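Local coordinates for protein aryl acylamidase (bacterium CSBL00001, PDB 4YJ6) that probably hydrolyses the amide bond of N-acylated aryl amines, as a member of the amidase signature family, at residues Arg151-Leu156 against Ala193-Tyr198; Ala448-Gly453 against Ser484-Ile489. All coordinates share one frame; numbering follows the deposited sequence.

Contact 1: residues Arg151-Leu156 against Ala193-Tyr198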
# COMPACT_ATOMS: atom_id res chain seq x y z
N ARG A 151 -8.56 1.78 12.44
CA ARG A 151 -9.77 2.54 12.14
C ARG A 151 -9.55 3.73 11.21
O ARG A 151 -8.45 4.29 11.14
CB ARG A 151 -10.42 2.99 13.46
CG ARG A 151 -10.66 1.81 14.40
CD ARG A 151 -11.43 2.23 15.69
NE ARG A 151 -11.60 1.08 16.57
CZ ARG A 151 -10.72 0.67 17.49
NH1 ARG A 151 -9.58 1.33 17.69
NH2 ARG A 151 -10.97 -0.41 18.23
N ASN A 152 -10.60 4.12 10.51
CA ASN A 152 -10.53 5.13 9.48
C ASN A 152 -10.60 6.53 10.07
O ASN A 152 -11.60 6.85 10.74
CB ASN A 152 -11.73 4.93 8.52
CG ASN A 152 -11.50 5.58 7.20
OD1 ASN A 152 -11.14 6.76 7.14
ND2 ASN A 152 -11.63 4.80 6.11
N PRO A 153 -9.56 7.39 9.83
CA PRO A 153 -9.62 8.75 10.38
C PRO A 153 -10.83 9.54 9.90
O PRO A 153 -11.16 10.54 10.51
CB PRO A 153 -8.33 9.41 9.85
CG PRO A 153 -7.39 8.23 9.60
CD PRO A 153 -8.31 7.15 9.09
N PHE A 154 -11.46 9.12 8.81
CA PHE A 154 -12.66 9.84 8.34
C PHE A 154 -13.92 9.47 9.12
O PHE A 154 -14.92 10.19 9.08
CB PHE A 154 -12.86 9.61 6.83
CG PHE A 154 -12.02 10.51 6.01
CD1 PHE A 154 -12.53 11.65 5.43
CD2 PHE A 154 -10.67 10.24 5.87
CE1 PHE A 154 -11.73 12.50 4.72
CE2 PHE A 154 -9.85 11.07 5.17
CZ PHE A 154 -10.36 12.21 4.59
N ASN A 155 -13.88 8.33 9.79
CA ASN A 155 -14.96 7.88 10.66
C ASN A 155 -14.50 6.61 11.36
O ASN A 155 -14.40 5.54 10.75
CB ASN A 155 -16.27 7.65 9.87
CG ASN A 155 -17.43 7.25 10.76
OD1 ASN A 155 -17.22 6.71 11.85
ND2 ASN A 155 -18.65 7.53 10.31
N LEU A 156 -14.17 6.71 12.65
CA LEU A 156 -13.57 5.57 13.34
C LEU A 156 -14.46 4.33 13.47
O LEU A 156 -14.00 3.29 13.85
CB LEU A 156 -13.03 5.99 14.74
CG LEU A 156 -11.67 6.72 14.73
CD1 LEU A 156 -11.73 7.98 13.89
CD2 LEU A 156 -11.31 7.06 16.16
N ALA A 193 -7.18 4.30 -0.99
CA ALA A 193 -8.50 4.61 -1.57
C ALA A 193 -9.51 4.91 -0.46
O ALA A 193 -10.30 5.85 -0.54
CB ALA A 193 -8.99 3.43 -2.42
N TRP A 194 -9.52 4.07 0.58
CA TRP A 194 -10.49 4.31 1.66
C TRP A 194 -10.14 5.45 2.62
O TRP A 194 -10.93 5.75 3.49
CB TRP A 194 -10.67 3.03 2.49
CG TRP A 194 -11.59 2.01 1.87
CD1 TRP A 194 -12.23 2.09 0.65
CD2 TRP A 194 -11.98 0.75 2.44
NE1 TRP A 194 -12.99 0.96 0.44
CE2 TRP A 194 -12.87 0.13 1.52
CE3 TRP A 194 -11.69 0.10 3.65
CZ2 TRP A 194 -13.44 -1.12 1.75
CZ3 TRP A 194 -12.26 -1.15 3.89
CH2 TRP A 194 -13.12 -1.75 2.93
N THR A 195 -8.95 6.05 2.50
CA THR A 195 -8.52 7.10 3.45
C THR A 195 -8.11 8.42 2.80
O THR A 195 -7.49 9.27 3.45
CB THR A 195 -7.34 6.62 4.35
OG1 THR A 195 -6.25 6.27 3.50
CG2 THR A 195 -7.75 5.43 5.18
N ASN A 196 -8.46 8.62 1.53
CA ASN A 196 -8.17 9.91 0.88
C ASN A 196 -6.67 10.15 0.82
O ASN A 196 -6.23 11.28 0.91
CB ASN A 196 -8.85 11.10 1.63
CG ASN A 196 -8.96 12.34 0.78
OD1 ASN A 196 -9.60 12.31 -0.27
ND2 ASN A 196 -8.37 13.45 1.24
N THR A 197 -5.88 9.08 0.68
CA THR A 197 -4.44 9.25 0.50
C THR A 197 -3.98 8.69 -0.84
O THR A 197 -4.73 8.01 -1.54
CB THR A 197 -3.67 8.63 1.66
OG1 THR A 197 -4.11 7.29 1.89
CG2 THR A 197 -3.91 9.48 2.95
N TYR A 198 -2.77 9.07 -1.22
CA TYR A 198 -2.22 8.66 -2.51
C TYR A 198 -1.33 7.44 -2.31
O TYR A 198 -0.38 7.48 -1.53
CB TYR A 198 -1.44 9.82 -3.07
CG TYR A 198 -0.80 9.55 -4.43
CD1 TYR A 198 -1.60 9.44 -5.58
CD2 TYR A 198 0.57 9.40 -4.56
CE1 TYR A 198 -1.02 9.22 -6.82
CE2 TYR A 198 1.16 9.16 -5.80
CZ TYR A 198 0.36 9.06 -6.92
OH TYR A 198 0.93 8.84 -8.12
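Asn152 reaches across to Trp194 at the end of helix 190-195. CB starts off alongside the helix end; CG lies anti to the backbone N (chi1 -160°), and from there the amide splits its two polar atoms between the two segments. ND2 donates to Trp194 O at 2.9 Å in a nearly straight bond (174°), with the carbonyl oxygen close to the amide plane of Asn152 but ND2 itself well above the carbonyl plane of Trp194. The same nitrogen also bonds Asn159 O. OD1 turns back to accept from Phe154 N at 2.9 Å. This is an Asx turn, laid over a type I beta turn from Asn152 to Asn155, so bonds from both ends of the amide restrict its rotation. The helix closes in a Schellman motif, with Asn196 at positive phi, and Phe154 packs against this end: CE2 lies 3.4 Å from Thr195 O, and CZ lies 3.5 Å from Asn196 CB, both oblique to the ring. Pro153 CD lies 4.3 Å from Thr195 CG2, while Asn196 ND2 bonds Trp483 O.

Contact 2: residues Ala448-Gly453 against Ser484-Ile489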
# COMPACT_ATOMS: atom_id res chain seq x y z
N ALA A 448 -10.50 10.42 -5.22
CA ALA A 448 -11.42 10.92 -6.24
C ALA A 448 -12.56 11.73 -5.64
O ALA A 448 -13.38 12.24 -6.38
CB ALA A 448 -12.00 9.74 -7.04
N GLY A 449 -12.62 11.80 -4.31
CA GLY A 449 -13.72 12.50 -3.64
C GLY A 449 -14.32 11.72 -2.50
O GLY A 449 -13.78 10.70 -2.06
N LEU A 450 -15.45 12.20 -1.97
CA LEU A 450 -16.14 11.51 -0.89
C LEU A 450 -17.55 11.09 -1.32
O LEU A 450 -18.19 11.77 -2.13
CB LEU A 450 -16.31 12.41 0.34
CG LEU A 450 -15.07 13.07 0.90
CD1 LEU A 450 -15.50 14.01 2.04
CD2 LEU A 450 -14.05 12.00 1.37
N ILE A 451 -17.99 9.96 -0.79
CA ILE A 451 -19.36 9.47 -0.97
C ILE A 451 -19.89 9.27 0.43
O ILE A 451 -19.35 8.48 1.22
CB ILE A 451 -19.38 8.16 -1.79
CG1 ILE A 451 -18.87 8.47 -3.21
CG2 ILE A 451 -20.81 7.54 -1.83
CD1 ILE A 451 -18.56 7.25 -4.08
N ASP A 452 -20.92 10.04 0.77
CA ASP A 452 -21.49 9.99 2.12
C ASP A 452 -20.39 10.11 3.20
O ASP A 452 -20.40 9.40 4.19
CB ASP A 452 -22.26 8.68 2.31
CG ASP A 452 -23.24 8.74 3.49
OD1 ASP A 452 -23.58 9.86 3.94
OD2 ASP A 452 -23.68 7.66 3.96
N GLY A 453 -19.46 11.03 2.98
CA GLY A 453 -18.47 11.39 3.97
C GLY A 453 -17.24 10.48 4.00
O GLY A 453 -16.32 10.73 4.77
N SER A 484 -7.02 17.71 -0.92
CA SER A 484 -6.46 18.11 0.38
C SER A 484 -7.53 18.70 1.29
O SER A 484 -7.45 18.58 2.51
CB SER A 484 -5.32 19.12 0.18
OG SER A 484 -5.82 20.28 -0.45
N GLN A 485 -8.54 19.35 0.71
CA GLN A 485 -9.59 19.94 1.53
C GLN A 485 -10.30 18.89 2.35
O GLN A 485 -10.80 19.17 3.43
CB GLN A 485 -10.62 20.71 0.68
CG GLN A 485 -11.48 19.84 -0.19
CD GLN A 485 -10.85 19.52 -1.54
OE1 GLN A 485 -9.68 19.84 -1.81
NE2 GLN A 485 -11.65 18.92 -2.41
N TYR A 486 -10.38 17.65 1.85
CA TYR A 486 -11.10 16.63 2.60
C TYR A 486 -10.40 16.23 3.92
O TYR A 486 -11.03 15.65 4.81
CB TYR A 486 -11.30 15.37 1.75
CG TYR A 486 -12.01 15.64 0.42
CD1 TYR A 486 -13.22 16.33 0.37
CD2 TYR A 486 -11.46 15.20 -0.77
CE1 TYR A 486 -13.85 16.58 -0.86
CE2 TYR A 486 -12.07 15.43 -2.00
CZ TYR A 486 -13.27 16.13 -2.04
OH TYR A 486 -13.85 16.34 -3.26
N TYR A 487 -9.10 16.53 4.04
CA TYR A 487 -8.40 16.24 5.29
C TYR A 487 -8.99 17.07 6.44
O TYR A 487 -8.68 16.83 7.59
CB TYR A 487 -6.87 16.48 5.20
CG TYR A 487 -6.17 15.55 4.22
CD1 TYR A 487 -6.32 14.18 4.33
CD2 TYR A 487 -5.42 16.06 3.18
CE1 TYR A 487 -5.71 13.31 3.40
CE2 TYR A 487 -4.81 15.22 2.26
CZ TYR A 487 -4.95 13.85 2.39
OH TYR A 487 -4.33 13.04 1.45
N ASP A 488 -9.83 18.08 6.12
CA ASP A 488 -10.48 18.81 7.21
C ASP A 488 -11.26 17.88 8.12
O ASP A 488 -11.46 18.16 9.31
CB ASP A 488 -11.44 19.90 6.68
CG ASP A 488 -10.71 21.05 5.99
OD1 ASP A 488 -9.48 21.18 6.08
OD2 ASP A 488 -11.41 21.85 5.34
N ILE A 489 -11.75 16.77 7.59
CA ILE A 489 -12.56 15.87 8.39
C ILE A 489 -11.72 15.22 9.49
O ILE A 489 -12.01 15.40 10.68
CB ILE A 489 -13.31 14.84 7.49
CG1 ILE A 489 -14.36 15.56 6.62
CG2 ILE A 489 -13.94 13.76 8.34
CD1 ILE A 489 -14.93 14.69 5.48
O HOH W 1 -12.76 15.52 -5.52
O HOH W 2 -16.51 14.47 -3.25
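This is an apolar surface contact with water at one end, made where strand 443-451 of the large mixed sheet runs out beside the 3-10 segment 484-487 and the start of helix 488-491. Leu450 and Tyr486 carry it. With CG anti to its own carbonyl carbon (chi1 -54°), Leu450 is laid over one face of the Tyr486 ring, the two side chains running past one another as they come in from their separate backbones. Leu450 CG stands 4.1 Å from the ring centroid and 22° off the normal, which meets the geometry of a CH-pi contact, and Leu450 CD1 lies 3.7 Å from Tyr486 CD1. The opposite face of the ring carries Gln485 NE2, nearer the ring's margin than its middle and itself bonded to Pro482 O. Beyond the ring, Leu450 CD1 meets Ile489 CD1 tip to tip at 3.6 Å.

The strand is one arm of the antiparallel pair 443-451 and 454-462 within the mixed sheet of this amidase-family fold, and Gly453 sits in the short turn between the arms. At the other end of the contact, Gly449 has a positive phi and no side chain, and Tyr486 CE2 approaches its CA to 3.7 Å. Two waters join the phenol to the strand. Water 1 lies in the ring plane at its edge, 2.6 Å from Tyr486 OH, and donates weakly to Ala448 O; water 2 accepts from Leu450 N at 2.8 Å and makes a longer bond, 3.3 Å, between its O and Tyr486 OH.

In the fold
Contact 1 and contact 2 lie side by side, their centres about 9 Å apart, and close in series along the chain. They touch directly: Asn196 O and Tyr487 OH, 2.6 Å apart, form a probable hydrogen bond, while Phe154 CE1 packs 3.2 Å from Tyr486 O. The 484-489 segment therefore lies against both the Asn152-Asn155 turn and the end of strand 443-451. Burial falls from one to the next: the centre of contact 1, all buried, lies about 13 Å from the chain centre, that of contact 2 about 20 Å. Amidase signature enzymes use a Ser-cisSer-Lys triad; no residue touching in either contact is a serine or lysine, so neither contact supplies a triad residue of that kind.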